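Local coordinates for ruler protein (Pseudomonas aeruginosa, PDB 5CUK) that probably acts as the molecular ruler that senses needle length in type III secretion, the present chain being its C-terminal, FliK-like domain, at residues A[7-21]-A[73-87]. Sequence-based numbering, arbitrary orientation.
Sequences RPLPLADLARLLDAV and LQQARGELLERLQRL
The guanidinium of Arg-83 has Leu-18 CD1 over one of its faces, NH2 being 4.1 Å from that methyl, while Leu-14 CD2 comes at the group obliquely. Bends at chi2 and chi3 turn the arginine out from its helix, bringing the guanidinium beside helix 11-21, and CB meets both methyls of Leu-18. The carboxylate of Glu-79 joins helix 77-87 to residues 7-10, which lead into helix 11-21. Its CG stands anti to the backbone N (chi1 169°) and the chain runs on extended, which carries OE2 to within 3.4 Å of Leu-9 N, a weak hydrogen bond. OE1 takes a shorter bond from a water, 2.7 Å away, that also donates to Leu-9 O, so both polar backbone atoms of Leu-9 are tied to one carboxylate. Leu-14 CD2 presses against OE1 at 3.3 Å.

Beyond this polar end the contact is aliphatic. Leu-9 lays CG on Ala-76 CB, at the break between helices 67-75 and 77-87, and its two methyls meet Leu-73 CD2. Leu-14 and Leu-80 run alongside one another, pointing contrary ways, their CD1 atoms 3.8 Å apart. Farther along, Leu-84 CD2 lies 3.6 Å from both Leu-18 CD2 and Val-21 CG1, and Leu-87 CD1 reaches Leu-18 O.

Helices 11-21 and 77-87 cross at -40° on one side of the four-stranded sheet, where Val-21 rests on Ile-61, Leu-81 on Val-93 and, from helix 67-75, Leu-73 on Ile-63. Leucine packing thus joins the two helices, while Glu-79 tethers the N-terminal lead-in, by a weak bond and one water, at the more exposed margin.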
# COMPACT_ATOMS: atom_id res chain seq x y z
N ARG A 7 -10.87 -10.62 9.44
CA ARG A 7 -9.96 -9.77 10.18
C ARG A 7 -9.32 -8.50 9.65
O ARG A 7 -8.47 -8.54 8.75
CB ARG A 7 -8.84 -10.63 10.78
CG ARG A 7 -8.31 -9.66 11.83
CD ARG A 7 -9.17 -9.62 13.02
NE ARG A 7 -9.39 -10.82 13.77
CZ ARG A 7 -10.59 -11.21 14.17
NH1 ARG A 7 -11.66 -10.55 13.73
NH2 ARG A 7 -10.71 -12.30 14.94
N PRO A 8 -9.69 -7.36 10.31
CA PRO A 8 -9.10 -6.02 10.24
C PRO A 8 -7.67 -6.03 10.73
O PRO A 8 -7.32 -6.85 11.59
CB PRO A 8 -10.00 -5.19 11.18
CG PRO A 8 -10.52 -6.19 12.16
CD PRO A 8 -10.83 -7.37 11.25
N LEU A 9 -6.85 -5.14 10.18
CA LEU A 9 -5.50 -4.91 10.67
C LEU A 9 -5.56 -4.15 11.97
O LEU A 9 -6.48 -3.35 12.14
CB LEU A 9 -4.68 -4.09 9.68
CG LEU A 9 -4.32 -4.66 8.32
CD1 LEU A 9 -3.57 -3.59 7.54
CD2 LEU A 9 -3.49 -5.93 8.46
N PRO A 10 -4.56 -4.33 12.84
CA PRO A 10 -4.39 -3.45 13.99
C PRO A 10 -4.36 -2.00 13.52
O PRO A 10 -3.66 -1.75 12.54
CB PRO A 10 -3.03 -3.85 14.56
CG PRO A 10 -2.79 -5.23 14.03
CD PRO A 10 -3.41 -5.24 12.67
N LEU A 11 -5.07 -1.10 14.19
CA LEU A 11 -5.22 0.29 13.73
C LEU A 11 -3.90 0.97 13.47
O LEU A 11 -3.75 1.68 12.48
CB LEU A 11 -6.02 1.12 14.74
CG LEU A 11 -6.72 2.36 14.19
CD1 LEU A 11 -7.60 1.97 13.05
CD2 LEU A 11 -7.55 3.04 15.30
N ALA A 12 -2.93 0.75 14.37
CA ALA A 12 -1.66 1.46 14.28
C ALA A 12 -0.91 1.05 13.02
O ALA A 12 -0.10 1.82 12.49
CB ALA A 12 -0.82 1.20 15.51
N ASP A 13 -1.19 -0.15 12.53
CA ASP A 13 -0.59 -0.65 11.30
C ASP A 13 -1.29 -0.09 10.06
O ASP A 13 -0.63 0.39 9.14
CB ASP A 13 -0.60 -2.19 11.29
CG ASP A 13 0.30 -2.79 12.39
OD1 ASP A 13 1.35 -3.39 12.07
OD2 ASP A 13 0.02 -2.58 13.58
N LEU A 14 -2.63 -0.15 10.05
CA LEU A 14 -3.42 0.53 9.03
C LEU A 14 -2.98 1.97 8.91
O LEU A 14 -2.64 2.43 7.82
CB LEU A 14 -4.90 0.46 9.35
CG LEU A 14 -5.82 1.19 8.39
CD1 LEU A 14 -5.59 0.64 7.01
CD2 LEU A 14 -7.27 1.01 8.80
N ALA A 15 -2.97 2.67 10.03
CA ALA A 15 -2.57 4.07 10.03
C ALA A 15 -1.20 4.30 9.35
O ALA A 15 -1.09 5.14 8.47
CB ALA A 15 -2.56 4.61 11.46
N ARG A 16 -0.18 3.54 9.73
CA ARG A 16 1.16 3.82 9.25
C ARG A 16 1.23 3.46 7.77
O ARG A 16 1.81 4.20 6.96
CB ARG A 16 2.21 3.05 10.06
CG ARG A 16 3.65 3.19 9.53
CD ARG A 16 4.38 4.49 9.95
NE ARG A 16 5.51 4.80 9.05
CZ ARG A 16 5.47 5.71 8.07
NH1 ARG A 16 4.38 6.43 7.88
NH2 ARG A 16 6.52 5.90 7.28
N LEU A 17 0.57 2.37 7.41
CA LEU A 17 0.50 1.93 6.05
C LEU A 17 -0.15 2.98 5.14
O LEU A 17 0.39 3.31 4.06
CB LEU A 17 -0.27 0.62 5.98
CG LEU A 17 -0.19 -0.16 4.69
CD1 LEU A 17 1.20 -0.05 4.08
CD2 LEU A 17 -0.52 -1.57 4.97
N LEU A 18 -1.28 3.53 5.57
CA LEU A 18 -2.01 4.52 4.79
C LEU A 18 -1.15 5.75 4.59
O LEU A 18 -1.02 6.24 3.49
CB LEU A 18 -3.35 4.88 5.45
CG LEU A 18 -4.46 3.82 5.44
CD1 LEU A 18 -5.77 4.38 5.97
CD2 LEU A 18 -4.72 3.28 4.01
N ASP A 19 -0.58 6.26 5.68
CA ASP A 19 0.36 7.35 5.60
C ASP A 19 1.53 7.06 4.61
O ASP A 19 1.86 7.89 3.76
CB ASP A 19 0.88 7.66 6.99
CG ASP A 19 1.74 8.91 7.04
OD1 ASP A 19 1.35 9.96 6.46
OD2 ASP A 19 2.80 8.85 7.67
N ALA A 20 2.13 5.88 4.69
CA ALA A 20 3.23 5.51 3.78
C ALA A 20 2.80 5.52 2.29
O ALA A 20 3.45 6.14 1.46
CB ALA A 20 3.79 4.15 4.16
N VAL A 21 1.70 4.83 1.99
CA VAL A 21 1.16 4.77 0.65
C VAL A 21 0.93 6.18 0.14
O VAL A 21 1.20 6.49 -1.02
CB VAL A 21 -0.16 3.96 0.59
CG1 VAL A 21 -0.78 4.08 -0.74
CG2 VAL A 21 0.12 2.48 0.88
N LEU A 73 -2.56 -9.24 5.84
CA LEU A 73 -2.97 -8.26 4.83
C LEU A 73 -4.11 -8.82 3.96
O LEU A 73 -5.10 -8.14 3.72
CB LEU A 73 -1.78 -7.84 3.96
CG LEU A 73 -0.64 -7.16 4.74
CD1 LEU A 73 0.59 -6.96 3.85
CD2 LEU A 73 -1.12 -5.84 5.30
N GLN A 74 -3.96 -10.08 3.53
CA GLN A 74 -4.97 -10.71 2.68
C GLN A 74 -6.28 -10.89 3.41
O GLN A 74 -7.34 -10.71 2.82
CB GLN A 74 -4.48 -12.07 2.17
CG GLN A 74 -2.98 -12.09 1.92
CD GLN A 74 -2.58 -12.87 0.69
OE1 GLN A 74 -2.85 -12.44 -0.43
NE2 GLN A 74 -1.91 -14.01 0.89
N GLN A 75 -6.21 -11.21 4.71
CA GLN A 75 -7.43 -11.31 5.51
C GLN A 75 -8.10 -9.96 5.60
O GLN A 75 -9.32 -9.87 5.75
CB GLN A 75 -7.15 -11.86 6.91
CG GLN A 75 -6.64 -13.26 6.90
CD GLN A 75 -6.41 -13.79 8.30
OE1 GLN A 75 -6.91 -13.25 9.29
NE2 GLN A 75 -5.61 -14.85 8.39
N ALA A 76 -7.30 -8.90 5.51
CA ALA A 76 -7.81 -7.54 5.58
C ALA A 76 -7.84 -6.83 4.21
O ALA A 76 -8.00 -5.62 4.15
CB ALA A 76 -6.99 -6.74 6.56
N ARG A 77 -7.70 -7.58 3.13
CA ARG A 77 -7.66 -7.00 1.77
C ARG A 77 -8.84 -6.06 1.44
O ARG A 77 -8.63 -4.95 0.92
CB ARG A 77 -7.59 -8.12 0.74
CG ARG A 77 -8.10 -7.71 -0.64
CD ARG A 77 -8.00 -8.87 -1.62
NE ARG A 77 -6.63 -9.06 -2.08
CZ ARG A 77 -6.07 -8.34 -3.05
NH1 ARG A 77 -6.75 -7.37 -3.67
NH2 ARG A 77 -4.81 -8.59 -3.40
N GLY A 78 -10.06 -6.49 1.72
CA GLY A 78 -11.23 -5.65 1.51
C GLY A 78 -11.20 -4.29 2.20
O GLY A 78 -11.50 -3.24 1.58
N GLU A 79 -10.85 -4.28 3.48
CA GLU A 79 -10.71 -3.01 4.22
C GLU A 79 -9.56 -2.16 3.65
O GLU A 79 -9.61 -0.93 3.62
CB GLU A 79 -10.46 -3.26 5.72
CG GLU A 79 -10.04 -1.99 6.51
CD GLU A 79 -9.40 -2.26 7.89
OE1 GLU A 79 -9.53 -1.40 8.78
OE2 GLU A 79 -8.75 -3.32 8.10
N LEU A 80 -8.50 -2.83 3.24
CA LEU A 80 -7.34 -2.10 2.82
C LEU A 80 -7.60 -1.39 1.46
O LEU A 80 -7.44 -0.18 1.36
CB LEU A 80 -6.12 -3.02 2.77
CG LEU A 80 -4.86 -2.17 2.64
CD1 LEU A 80 -4.82 -1.13 3.75
CD2 LEU A 80 -3.62 -3.06 2.65
N LEU A 81 -8.05 -2.15 0.45
CA LEU A 81 -8.47 -1.60 -0.83
C LEU A 81 -9.34 -0.36 -0.66
O LEU A 81 -9.13 0.69 -1.28
CB LEU A 81 -9.26 -2.66 -1.61
CG LEU A 81 -9.83 -2.19 -2.95
CD1 LEU A 81 -8.75 -1.59 -3.80
CD2 LEU A 81 -10.50 -3.33 -3.73
N GLU A 82 -10.29 -0.48 0.24
CA GLU A 82 -11.35 0.48 0.37
C GLU A 82 -10.86 1.79 0.94
O GLU A 82 -11.31 2.85 0.53
CB GLU A 82 -12.45 -0.11 1.22
CG GLU A 82 -13.36 0.90 1.88
CD GLU A 82 -14.42 0.20 2.71
OE1 GLU A 82 -14.20 -0.97 3.10
OE2 GLU A 82 -15.47 0.83 2.96
N ARG A 83 -9.94 1.71 1.89
CA ARG A 83 -9.32 2.90 2.45
C ARG A 83 -8.28 3.51 1.52
O ARG A 83 -8.05 4.71 1.54
CB ARG A 83 -8.64 2.57 3.78
CG ARG A 83 -9.58 1.91 4.79
CD ARG A 83 -10.64 2.93 5.21
NE ARG A 83 -10.03 4.15 5.75
CZ ARG A 83 -9.93 4.39 7.06
NH1 ARG A 83 -10.43 3.50 7.91
NH2 ARG A 83 -9.38 5.52 7.51
N LEU A 84 -7.59 2.68 0.78
CA LEU A 84 -6.62 3.21 -0.15
C LEU A 84 -7.40 3.94 -1.27
O LEU A 84 -7.04 5.04 -1.62
CB LEU A 84 -5.73 2.10 -0.70
CG LEU A 84 -4.82 1.50 0.37
CD1 LEU A 84 -4.24 0.19 -0.12
CD2 LEU A 84 -3.73 2.49 0.69
N GLN A 85 -8.50 3.35 -1.75
CA GLN A 85 -9.28 3.97 -2.82
C GLN A 85 -9.77 5.35 -2.41
O GLN A 85 -9.73 6.29 -3.22
CB GLN A 85 -10.48 3.11 -3.22
CG GLN A 85 -11.25 3.67 -4.44
CD GLN A 85 -10.36 3.80 -5.67
OE1 GLN A 85 -10.17 2.84 -6.40
NE2 GLN A 85 -9.81 4.97 -5.87
N ARG A 86 -10.16 5.49 -1.15
CA ARG A 86 -10.72 6.76 -0.67
C ARG A 86 -9.63 7.79 -0.51
O ARG A 86 -9.87 8.99 -0.58
CB ARG A 86 -11.46 6.57 0.65
CG ARG A 86 -12.54 5.49 0.63
CD ARG A 86 -13.38 5.54 1.90
NE ARG A 86 -14.18 4.34 2.14
CZ ARG A 86 -14.47 3.89 3.36
NH1 ARG A 86 -14.02 4.54 4.44
NH2 ARG A 86 -15.23 2.82 3.52
N LEU A 87 -8.42 7.28 -0.33
CA LEU A 87 -7.19 8.06 -0.26
C LEU A 87 -6.81 8.71 -1.62
O LEU A 87 -6.17 9.77 -1.69
CB LEU A 87 -6.09 7.11 0.24
CG LEU A 87 -4.76 7.44 0.89
CD1 LEU A 87 -4.04 6.15 1.14
CD2 LEU A 87 -3.93 8.32 -0.03
O HOH W 1 -8.19 -1.20 11.12